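Local coordinates for MSHA biogenesis protein MshE (Vibrio cholerae, PDB 5HTL), which binds cyclic di-GMP with high affinity through its N-terminal MshEN region and probably takes part in the biogenesis of the MSHA pilus, at residues A[67-72]-A[135-140]; A[89-94]-A[106-111]; A[95-100]-A[123-128]. One frame throughout, in Å; residues are numbered along the deposited sequence.

Following the chain from its N terminus, contact 1 closes the longest loop, bringing residues 67-72, in the loop that follows helix 51-62, against helix 134-144 near the C terminus. Contacts 2 and 3 both nest inside it. Contact 2 joins the start of strand 92-98 to the loop after strand 101-106, and contact 3 joins the far end of strand 92-98 to the start of strand 126-131; their segments alternate along the chain, so the two cross. All three meet around one three-stranded sheet: Leu69 and Leu137 of contact 1 pack on Leu93 of contact 2, and Ile67 and Leu69 reach Ile95 of contact 3.

Contact 1: residues A[67-72]-A[135-140]; sequences IDLSRA and KQLVDG
Leu69 and Gln136 mark the closest approach of the two backbones, their CA atoms 5.9 Å apart, where the irregular segment 67-72 runs past one side of helix 134-144. The main chain of 67-72 turns on itself here: Arg71 N bonds to Asp68 O, and Leu69 N donates to the side chain of Gln136. The CG of Gln136 lies anti to the carbonyl carbon (chi1 -69°) and the chain beyond is extended, which carries the amide out to the loop. OE1 accepts from Leu69 N at 2.8 Å, the donor standing above the carbonyl plane, while NE2 gives a bond to Asp68 OD1 at 3.0 Å. One glutamine thus serves a backbone donor and a carboxylate together, which suits an amide with both an acceptor and a donor.

The contact fastens the loop to the C-terminal helix of the MshEN domain, beside the three-stranded sheet. Asp68 OD1 accepts two firm bonds, from Gln136 NE2 and from Ser70 OG, 2.6 Å away, which arrive from opposite faces of the carboxylate plane, and a weak third from Ser70 N. Next to these polar groups Leu69 sends CD2 to Leu137 CD1, 3.7 Å away, the two side chains crossing at about a right angle; both also rest on Leu93 of strand 92-98. Asp68 also packs on Asn34 of the second subunit.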
loop_
_atom_site.group_PDB
_atom_site.type_symbol
_atom_site.label_atom_id
_atom_site.label_comp_id
_atom_site.label_asym_id
_atom_site.label_seq_id
_atom_site.Cartn_x
_atom_site.Cartn_y
_atom_site.Cartn_z
ATOM N N ILE A 67 5.162 4.429 -10.191
ATOM C CA ILE A 67 5.995 3.750 -11.181
ATOM C C ILE A 67 6.026 4.512 -12.490
ATOM O O ILE A 67 5.100 5.264 -12.813
ATOM C CB ILE A 67 5.550 2.283 -11.448
ATOM C CG1 ILE A 67 4.119 2.214 -11.992
ATOM C CG2 ILE A 67 5.713 1.456 -10.173
ATOM C CD1 ILE A 67 3.798 0.885 -12.653
ATOM N N ASP A 68 7.118 4.326 -13.221
ATOM C CA ASP A 68 7.190 4.779 -14.600
ATOM C C ASP A 68 6.755 3.610 -15.467
ATOM O O ASP A 68 7.565 2.756 -15.836
ATOM C CB ASP A 68 8.617 5.196 -14.950
ATOM C CG ASP A 68 8.747 5.691 -16.373
ATOM O OD1 ASP A 68 7.757 5.636 -17.139
ATOM O OD2 ASP A 68 9.862 6.129 -16.734
ATOM N N LEU A 69 5.475 3.579 -15.804
ATOM C CA LEU A 69 4.913 2.448 -16.513
ATOM C C LEU A 69 5.439 2.331 -17.959
ATOM O O LEU A 69 5.365 1.269 -18.567
ATOM C CB LEU A 69 3.389 2.536 -16.450
ATOM C CG LEU A 69 2.576 1.371 -16.987
ATOM C CD1 LEU A 69 3.020 0.038 -16.379
ATOM C CD2 LEU A 69 1.100 1.634 -16.714
ATOM N N SER A 70 6.012 3.411 -18.480
ATOM C CA SER A 70 6.592 3.386 -19.824
ATOM C C SER A 70 7.876 2.558 -19.866
ATOM O O SER A 70 8.342 2.155 -20.935
ATOM C CB SER A 70 6.889 4.802 -20.312
ATOM O OG SER A 70 8.071 5.315 -19.724
ATOM N N ARG A 71 8.449 2.294 -18.699
ATOM C CA ARG A 71 9.715 1.582 -18.628
ATOM C C ARG A 71 9.660 0.416 -17.674
ATOM O O ARG A 71 10.591 -0.381 -17.605
ATOM C CB ARG A 71 10.826 2.530 -18.179
ATOM C CG ARG A 71 11.423 3.329 -19.312
ATOM C CD ARG A 71 12.553 4.204 -18.821
ATOM N NE ARG A 71 13.834 3.847 -19.419
ATOM C CZ ARG A 71 14.986 3.855 -18.761
ATOM N NH1 ARG A 71 15.013 4.192 -17.477
ATOM N NH2 ARG A 71 16.111 3.518 -19.379
ATOM N N ALA A 72 8.576 0.333 -16.914
ATOM C CA ALA A 72 8.501 -0.653 -15.847
ATOM C C ALA A 72 8.392 -2.080 -16.370
ATOM O O ALA A 72 7.920 -2.334 -17.479
ATOM C CB ALA A 72 7.344 -0.337 -14.904
ATOM N N LYS A 135 -2.004 8.846 -18.521
ATOM C CA LYS A 135 -1.536 8.744 -19.905
ATOM C C LYS A 135 -0.740 7.463 -20.091
ATOM O O LYS A 135 -0.902 6.758 -21.088
ATOM C CB LYS A 135 -0.676 9.951 -20.285
ATOM C CG LYS A 135 -0.280 9.982 -21.764
ATOM C CD LYS A 135 0.654 11.147 -22.082
ATOM C CE LYS A 135 0.882 11.300 -23.586
ATOM N NZ LYS A 135 1.840 12.404 -23.905
ATOM N N GLN A 136 0.100 7.134 -19.114
ATOM C CA GLN A 136 0.886 5.907 -19.193
ATOM C C GLN A 136 0.052 4.640 -19.108
ATOM O O GLN A 136 0.367 3.647 -19.770
ATOM C CB GLN A 136 1.961 5.891 -18.120
ATOM C CG GLN A 136 3.052 6.910 -18.366
ATOM C CD GLN A 136 4.221 6.689 -17.452
ATOM O OE1 GLN A 136 4.100 5.984 -16.451
ATOM N NE2 GLN A 136 5.362 7.285 -17.781
ATOM N N LEU A 137 -1.000 4.670 -18.291
ATOM C CA LEU A 137 -1.941 3.556 -18.188
ATOM C C LEU A 137 -2.600 3.291 -19.538
ATOM O O LEU A 137 -2.680 2.145 -19.992
ATOM C CB LEU A 137 -3.035 3.859 -17.159
ATOM C CG LEU A 137 -3.122 3.128 -15.815
ATOM C CD1 LEU A 137 -2.489 1.734 -15.840
ATOM C CD2 LEU A 137 -2.554 3.981 -14.691
ATOM N N VAL A 138 -3.087 4.351 -20.174
ATOM C CA VAL A 138 -3.772 4.214 -21.450
ATOM C C VAL A 138 -2.818 3.707 -22.534
ATOM O O VAL A 138 -3.176 2.819 -23.314
ATOM C CB VAL A 138 -4.464 5.518 -21.840
ATOM C CG1 VAL A 138 -5.030 5.425 -23.262
ATOM C CG2 VAL A 138 -5.568 5.826 -20.835
ATOM N N ASP A 139 -1.590 4.230 -22.557
ATOM C CA ASP A 139 -0.580 3.697 -23.468
ATOM C C ASP A 139 -0.354 2.212 -23.185
ATOM O O ASP A 139 -0.178 1.419 -24.103
ATOM C CB ASP A 139 0.743 4.449 -23.339
ATOM C CG ASP A 139 0.696 5.837 -23.937
ATOM O OD1 ASP A 139 1.570 6.657 -23.576
ATOM O OD2 ASP A 139 -0.197 6.108 -24.768
ATOM N N GLY A 140 -0.362 1.839 -21.908
ATOM C CA GLY A 140 -0.217 0.450 -21.516
ATOM C C GLY A 140 -1.334 -0.418 -22.064
ATOM O O GLY A 140 -1.071 -1.487 -22.617
#

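Contact 2: residues A[89-94]-A[106-111]; sequences RLRALV and MSDPAD. With C2E (9,9'-[(2R,3R,3aS,5S,7aR,9R,10R,10aS,12S,14aR)-3,5,10,12-tetrahydroxy-5,12-dioxidooctahydro-2H,7H-difuro[3,2-d:3',2'-j][1,3,7,9,2,8]tetraoxadiphosphacyclododecine-2,9-diyl]bis(2-amino-1,9-dihydro-6H-purin-6-one)), chain C.
Arg91 lies across Ser107 for most of its length. Its CB begins 3.5 Å from Ser107 OG, CG swings slightly wider, 4.2 Å from that oxygen, and CD comes close again. The bend at chi3 (-66°) then folds the guanidinium over the serine, whose hydroxyl sits 3.3 Å above one face of the group, offset toward its rim. CZ lies as near to OG as NE does, 3.5 Å, but NE is poorly angled for a hydrogen bond. At the tip, NH1 turns to a salt bridge with Glu134 of helix 134-144, while NH2 passes CB of Asp108 and donates to a water shared with Asp111 OD1. The long arginine can therefore span serine, glutamate and solvent, and the nearby aspartates probably add a favourable field, although neither makes a salt bridge with it.

The backbones join beside this side chain. Ser107 N donates to Arg91 O at 3.2 Å, almost straight in line with the carbonyl, and a second water bridges Arg91 O to Asp108 N. Next to it Ala92 and Met106, a selenomethionine, form an antiparallel non-hydrogen-bonded pair; the small CB of Ala92 rests 3.9 Å from Met106 CG.

Asp108 OD1 accepts from N21 of cyclic di-GMP at 2.9 Å. Arg91, with positive phi, is the C-prime residue of a Schellman motif ending helix 84-90, and Asp111 N-caps helix 112-121 through Ala114 N. The type I turn from Asp108 to Asp111, just before that helix, puts Asp108 and Ala110 in the cyclic di-GMP pocket.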
loop_
_atom_site.group_PDB
_atom_site.type_symbol
_atom_site.label_atom_id
_atom_site.label_comp_id
_atom_site.label_asym_id
_atom_site.label_seq_id
_atom_site.Cartn_x
_atom_site.Cartn_y
_atom_site.Cartn_z
ATOM N N ARG A 89 -12.181 0.602 -17.999
ATOM C CA ARG A 89 -13.197 1.250 -17.155
ATOM C C ARG A 89 -12.628 1.703 -15.821
ATOM O O ARG A 89 -12.915 2.812 -15.354
ATOM C CB ARG A 89 -14.384 0.316 -16.884
ATOM C CG ARG A 89 -15.463 0.944 -15.975
ATOM C CD ARG A 89 -15.322 0.451 -14.540
ATOM N NE ARG A 89 -16.092 1.181 -13.527
ATOM C CZ ARG A 89 -15.625 2.196 -12.801
ATOM N NH1 ARG A 89 -14.389 2.643 -12.980
ATOM N NH2 ARG A 89 -16.399 2.774 -11.893
ATOM N N LEU A 90 -11.807 0.840 -15.218
ATOM C CA LEU A 90 -11.313 1.029 -13.863
ATOM C C LEU A 90 -9.982 1.761 -13.829
ATOM O O LEU A 90 -9.476 2.087 -12.745
ATOM C CB LEU A 90 -11.155 -0.341 -13.193
ATOM C CG LEU A 90 -12.462 -1.110 -13.010
ATOM C CD1 LEU A 90 -12.199 -2.542 -12.569
ATOM C CD2 LEU A 90 -13.316 -0.388 -11.982
ATOM N N ARG A 91 -9.415 2.024 -15.003
ATOM C CA ARG A 91 -8.068 2.592 -15.137
ATOM C C ARG A 91 -7.071 1.824 -14.265
ATOM O O ARG A 91 -6.371 2.396 -13.421
ATOM C CB ARG A 91 -8.067 4.100 -14.869
ATOM C CG ARG A 91 -8.973 4.872 -15.847
ATOM C CD ARG A 91 -9.052 6.350 -15.486
ATOM N NE ARG A 91 -9.725 6.541 -14.208
ATOM C CZ ARG A 91 -9.735 7.683 -13.526
ATOM N NH1 ARG A 91 -9.124 8.754 -14.014
ATOM N NH2 ARG A 91 -10.363 7.752 -12.364
ATOM N N ALA A 92 -7.011 0.518 -14.503
ATOM C CA ALA A 92 -6.204 -0.415 -13.712
ATOM C C ALA A 92 -5.558 -1.409 -14.648
ATOM O O ALA A 92 -6.199 -1.893 -15.574
ATOM C CB ALA A 92 -7.084 -1.140 -12.714
ATOM N N LEU A 93 -4.287 -1.709 -14.415
ATOM C CA LEU A 93 -3.543 -2.671 -15.224
ATOM C C LEU A 93 -2.827 -3.661 -14.325
ATOM O O LEU A 93 -2.059 -3.267 -13.449
ATOM C CB LEU A 93 -2.502 -1.943 -16.079
ATOM C CG LEU A 93 -1.639 -2.785 -17.031
ATOM C CD1 LEU A 93 -2.513 -3.292 -18.160
ATOM C CD2 LEU A 93 -0.477 -1.985 -17.605
ATOM N N VAL A 94 -3.069 -4.948 -14.541
ATOM C CA VAL A 94 -2.345 -5.991 -13.828
ATOM C C VAL A 94 -0.958 -6.144 -14.441
ATOM O O VAL A 94 -0.829 -6.484 -15.621
ATOM C CB VAL A 94 -3.063 -7.347 -13.933
ATOM C CG1 VAL A 94 -2.325 -8.392 -13.106
ATOM C CG2 VAL A 94 -4.505 -7.216 -13.479
HETATM N N MSE A 106 -2.720 1.607 -10.905
HETATM C CA MSE A 106 -3.948 2.375 -11.107
HETATM C C MSE A 106 -3.641 3.844 -11.234
HETATM O O MSE A 106 -2.685 4.337 -10.645
HETATM C CB MSE A 106 -4.891 2.198 -9.924
HETATM C CG MSE A 106 -5.409 0.805 -9.755
HETATM SE SE MSE A 106 -6.661 0.773 -8.288
HETATM C CE MSE A 106 -8.132 1.741 -9.090
ATOM N N SER A 107 -4.471 4.558 -11.984
ATOM C CA SER A 107 -4.335 6.003 -12.084
ATOM C C SER A 107 -4.890 6.646 -10.817
ATOM O O SER A 107 -4.425 7.701 -10.389
ATOM C CB SER A 107 -5.099 6.526 -13.293
ATOM O OG SER A 107 -6.472 6.592 -13.007
ATOM N N ASP A 108 -5.878 6.001 -10.208
ATOM C CA ASP A 108 -6.464 6.520 -8.975
ATOM C C ASP A 108 -6.688 5.427 -7.932
ATOM O O ASP A 108 -7.783 4.903 -7.796
ATOM C CB ASP A 108 -7.769 7.266 -9.271
ATOM C CG ASP A 108 -8.328 7.969 -8.053
ATOM O OD1 ASP A 108 -7.656 7.966 -7.005
ATOM O OD2 ASP A 108 -9.445 8.523 -8.160
ATOM N N PRO A 109 -5.642 5.080 -7.174
ATOM C CA PRO A 109 -5.809 4.051 -6.142
ATOM C C PRO A 109 -6.678 4.525 -4.965
ATOM O O PRO A 109 -7.087 3.697 -4.158
ATOM C CB PRO A 109 -4.366 3.763 -5.690
ATOM C CG PRO A 109 -3.566 4.918 -6.173
ATOM C CD PRO A 109 -4.233 5.433 -7.396
ATOM N N ALA A 110 -6.973 5.820 -4.900
ATOM C CA ALA A 110 -7.897 6.372 -3.903
ATOM C C ALA A 110 -9.364 6.198 -4.306
ATOM O O ALA A 110 -10.269 6.520 -3.534
ATOM C CB ALA A 110 -7.589 7.840 -3.657
ATOM N N ASP A 111 -9.598 5.683 -5.509
ATOM C CA ASP A 111 -10.956 5.492 -6.020
ATOM C C ASP A 111 -11.538 4.196 -5.463
ATOM O O ASP A 111 -11.346 3.109 -6.026
ATOM C CB ASP A 111 -10.932 5.472 -7.554
ATOM C CG ASP A 111 -12.325 5.382 -8.186
ATOM O OD1 ASP A 111 -12.427 5.522 -9.431
ATOM O OD2 ASP A 111 -13.324 5.160 -7.471
HETATM P P1 C2E C . -8.563 12.662 2.247
HETATM O O2P C2E C . -7.253 13.343 1.931
HETATM O O1P C2E C . -8.510 11.868 3.535
HETATM O "O5'" C2E C . -9.682 13.775 2.317
HETATM C "C5'" C2E C . -11.058 13.548 2.443
HETATM C "C4'" C2E C . -11.889 14.728 2.224
HETATM O "O4'" C2E C . -11.619 15.711 3.176
HETATM C "C3'" C2E C . -11.617 15.366 0.890
HETATM O "O3'" C2E C . -12.524 14.883 -0.071
HETATM C "C2'" C2E C . -11.702 16.737 1.138
HETATM O "O2'" C2E C . -13.032 17.218 0.847
HETATM C "C1'" C2E C . -11.370 16.944 2.569
HETATM N N9 C2E C . -9.981 17.242 2.745
HETATM C C8 C2E C . -8.810 16.815 2.281
HETATM N N7 C2E C . -7.871 17.524 2.919
HETATM C C5 C2E C . -8.473 18.392 3.786
HETATM C C6 C2E C . -7.945 19.331 4.680
HETATM O O6 C2E C . -6.613 19.511 4.783
HETATM N N1 C2E C . -8.782 20.064 5.424
HETATM C C2 C2E C . -10.101 19.882 5.321
HETATM N N2 C2E C . -10.942 20.695 6.143
HETATM N N3 C2E C . -10.660 18.985 4.478
HETATM C C4 C2E C . -9.872 18.220 3.691
HETATM P P11 C2E C . -12.069 14.629 -1.576
HETATM O O21 C2E C . -13.279 14.306 -2.437
HETATM O O11 C2E C . -11.454 15.902 -2.080
HETATM O O5A C2E C . -10.948 13.547 -1.664
HETATM C C5A C2E C . -11.171 12.203 -1.267
HETATM C C4A C2E C . -9.991 11.399 -1.072
HETATM O O4A C2E C . -9.323 11.167 -2.360
HETATM C C3A C2E C . -8.965 12.065 -0.240
HETATM O O3A C2E C . -8.963 11.639 1.109
HETATM C C2A C2E C . -7.671 11.768 -0.884
HETATM O O2A C2E C . -7.079 10.615 -0.433
HETATM C C1A C2E C . -7.980 11.588 -2.327
HETATM N N91 C2E C . -7.902 12.749 -3.203
HETATM C C81 C2E C . -8.079 14.051 -2.904
HETATM N N71 C2E C . -7.959 14.790 -4.021
HETATM C C51 C2E C . -7.710 13.950 -5.055
HETATM C C61 C2E C . -7.501 14.096 -6.430
HETATM O O61 C2E C . -7.524 15.334 -7.049
HETATM N N11 C2E C . -7.274 13.016 -7.176
HETATM C C21 C2E C . -7.247 11.802 -6.634
HETATM N N21 C2E C . -6.993 10.728 -7.508
HETATM N N31 C2E C . -7.449 11.602 -5.326
HETATM C C41 C2E C . -7.682 12.666 -4.528
HETATM O O HOH W 1 -14.670 5.033 -10.867
HETATM O O HOH W 2 -10.369 4.847 -11.139
HETATM O O HOH W 3 -7.639 4.111 -11.259
#

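Contact 3: residues A[95-100]-A[123-128]; sequences IGRSGD and PDYGFE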
loop_
_atom_site.group_PDB
_atom_site.type_symbol
_atom_site.label_atom_id
_atom_site.label_comp_id
_atom_site.label_asym_id
_atom_site.label_seq_id
_atom_site.Cartn_x
_atom_site.Cartn_y
_atom_site.Cartn_z
ATOM N N ILE A 95 0.074 -5.837 -13.657
ATOM C CA ILE A 95 1.448 -5.854 -14.164
ATOM C C ILE A 95 2.302 -6.958 -13.560
ATOM O O ILE A 95 3.427 -7.185 -13.995
ATOM C CB ILE A 95 2.161 -4.486 -13.977
ATOM C CG1 ILE A 95 2.314 -4.140 -12.495
ATOM C CG2 ILE A 95 1.413 -3.381 -14.732
ATOM C CD1 ILE A 95 3.188 -2.890 -12.223
ATOM N N GLY A 96 1.767 -7.644 -12.564
ATOM C CA GLY A 96 2.489 -8.750 -11.964
ATOM C C GLY A 96 1.539 -9.762 -11.375
ATOM O O GLY A 96 0.472 -9.396 -10.875
ATOM N N ARG A 97 1.918 -11.034 -11.451
ATOM C CA ARG A 97 1.211 -12.074 -10.726
ATOM C C ARG A 97 2.208 -13.034 -10.104
ATOM O O ARG A 97 3.147 -13.469 -10.762
ATOM C CB ARG A 97 0.276 -12.858 -11.642
ATOM C CG ARG A 97 -0.690 -13.734 -10.861
ATOM C CD ARG A 97 -0.684 -15.167 -11.310
ATOM N NE ARG A 97 -0.658 -15.294 -12.762
ATOM C CZ ARG A 97 -0.913 -16.423 -13.411
ATOM N NH1 ARG A 97 -1.230 -17.517 -12.734
ATOM N NH2 ARG A 97 -0.864 -16.453 -14.735
ATOM N N SER A 98 1.997 -13.361 -8.839
ATOM C CA SER A 98 2.833 -14.343 -8.167
ATOM C C SER A 98 1.990 -15.032 -7.112
ATOM O O SER A 98 1.553 -14.391 -6.161
ATOM C CB SER A 98 4.014 -13.640 -7.505
ATOM O OG SER A 98 5.009 -14.576 -7.128
ATOM N N GLY A 99 1.765 -16.336 -7.261
ATOM C CA GLY A 99 0.836 -17.021 -6.379
ATOM C C GLY A 99 -0.526 -16.372 -6.525
ATOM O O GLY A 99 -0.964 -16.115 -7.649
ATOM N N ASP A 100 -1.188 -16.081 -5.407
ATOM C CA ASP A 100 -2.493 -15.425 -5.473
ATOM C C ASP A 100 -2.383 -13.919 -5.278
ATOM O O ASP A 100 -3.337 -13.291 -4.818
ATOM C CB ASP A 100 -3.458 -15.961 -4.409
ATOM C CG ASP A 100 -3.201 -17.404 -4.043
ATOM O OD1 ASP A 100 -2.749 -18.181 -4.911
ATOM O OD2 ASP A 100 -3.466 -17.761 -2.874
ATOM N N PRO A 123 -11.653 -11.928 -8.090
ATOM C CA PRO A 123 -11.768 -12.546 -6.766
ATOM C C PRO A 123 -10.703 -13.633 -6.557
ATOM O O PRO A 123 -10.145 -14.154 -7.524
ATOM C CB PRO A 123 -13.179 -13.159 -6.795
ATOM C CG PRO A 123 -13.422 -13.450 -8.213
ATOM C CD PRO A 123 -12.760 -12.335 -8.974
ATOM N N ASP A 124 -10.418 -13.954 -5.301
ATOM C CA ASP A 124 -9.336 -14.893 -4.958
ATOM C C ASP A 124 -7.944 -14.522 -5.486
ATOM O O ASP A 124 -7.054 -15.371 -5.554
ATOM C CB ASP A 124 -9.657 -16.322 -5.389
ATOM C CG ASP A 124 -11.132 -16.608 -5.407
ATOM O OD1 ASP A 124 -11.864 -16.092 -4.534
ATOM O OD2 ASP A 124 -11.559 -17.350 -6.316
ATOM N N TYR A 125 -7.770 -13.274 -5.892
ATOM C CA TYR A 125 -6.443 -12.692 -5.955
ATOM C C TYR A 125 -6.463 -11.542 -4.972
ATOM O O TYR A 125 -7.473 -10.842 -4.869
ATOM C CB TYR A 125 -6.131 -12.156 -7.349
ATOM C CG TYR A 125 -5.717 -13.195 -8.363
ATOM C CD1 TYR A 125 -4.469 -13.807 -8.291
ATOM C CD2 TYR A 125 -6.555 -13.538 -9.417
ATOM C CE1 TYR A 125 -4.079 -14.751 -9.234
ATOM C CE2 TYR A 125 -6.173 -14.480 -10.363
ATOM C CZ TYR A 125 -4.936 -15.082 -10.265
ATOM O OH TYR A 125 -4.563 -16.016 -11.209
ATOM N N GLY A 126 -5.369 -11.369 -4.234
ATOM C CA GLY A 126 -5.162 -10.186 -3.419
ATOM C C GLY A 126 -4.309 -9.220 -4.222
ATOM O O GLY A 126 -3.736 -9.618 -5.240
ATOM N N PHE A 127 -4.245 -7.962 -3.791
ATOM C CA PHE A 127 -3.616 -6.918 -4.602
ATOM C C PHE A 127 -2.508 -6.146 -3.891
ATOM O O PHE A 127 -2.587 -5.864 -2.697
ATOM C CB PHE A 127 -4.649 -5.887 -5.082
ATOM C CG PHE A 127 -5.939 -6.478 -5.569
ATOM C CD1 PHE A 127 -7.150 -5.908 -5.193
ATOM C CD2 PHE A 127 -5.953 -7.571 -6.415
ATOM C CE1 PHE A 127 -8.350 -6.435 -5.638
ATOM C CE2 PHE A 127 -7.150 -8.109 -6.859
ATOM C CZ PHE A 127 -8.348 -7.536 -6.471
ATOM N N GLU A 128 -1.482 -5.789 -4.654
ATOM C CA GLU A 128 -0.559 -4.744 -4.255
ATOM C C GLU A 128 -0.772 -3.605 -5.242
ATOM O O GLU A 128 -0.726 -3.836 -6.445
ATOM C CB GLU A 128 0.888 -5.230 -4.346
ATOM C CG GLU A 128 1.232 -6.426 -3.476
ATOM C CD GLU A 128 2.677 -6.860 -3.657
ATOM O OE1 GLU A 128 2.975 -8.053 -3.443
ATOM O OE2 GLU A 128 3.510 -6.006 -4.027
#
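The beta hairpin of strands 92-98 and 101-106 meets the incoming end of strand 126-131 at its turn. Asp100, in that turn, offers its carbonyl O to Gly126 N in a hydrogen bond of 2.9 Å, nearly straight at 162°, and Tyr125 CA adds a CA-H...O contact to the same oxygen. Tyr125 carries the side-chain part. With CG anti to the carbonyl carbon (chi1 -79°), its ring lies alongside the turn and presents its edge: Gly99 O is in the ring plane, 3.8 Å from CE1, and CD1 comes near Asp100 C. Arg97 reaches the ring obliquely with its aliphatic part, CG 3.9 Å from Tyr125 CE1, while its guanidinium is steeply turned against the ring, 80° between the planes. A long flexible arginine and a tyrosine with a polar tip suit this solvent-facing place. Gly99 has positive phi, which by itself favours glycine.

Arg97, reaching over from strand 92-98, and Tyr125 both pack on Leu102 of the central strand 101-106. The Asp100 O bond continues the parallel pairing of that strand with 126-131, whose other bonds run from Leu102 to Gly126 and Glu128, with helix 112-121 leading into strand 126-131.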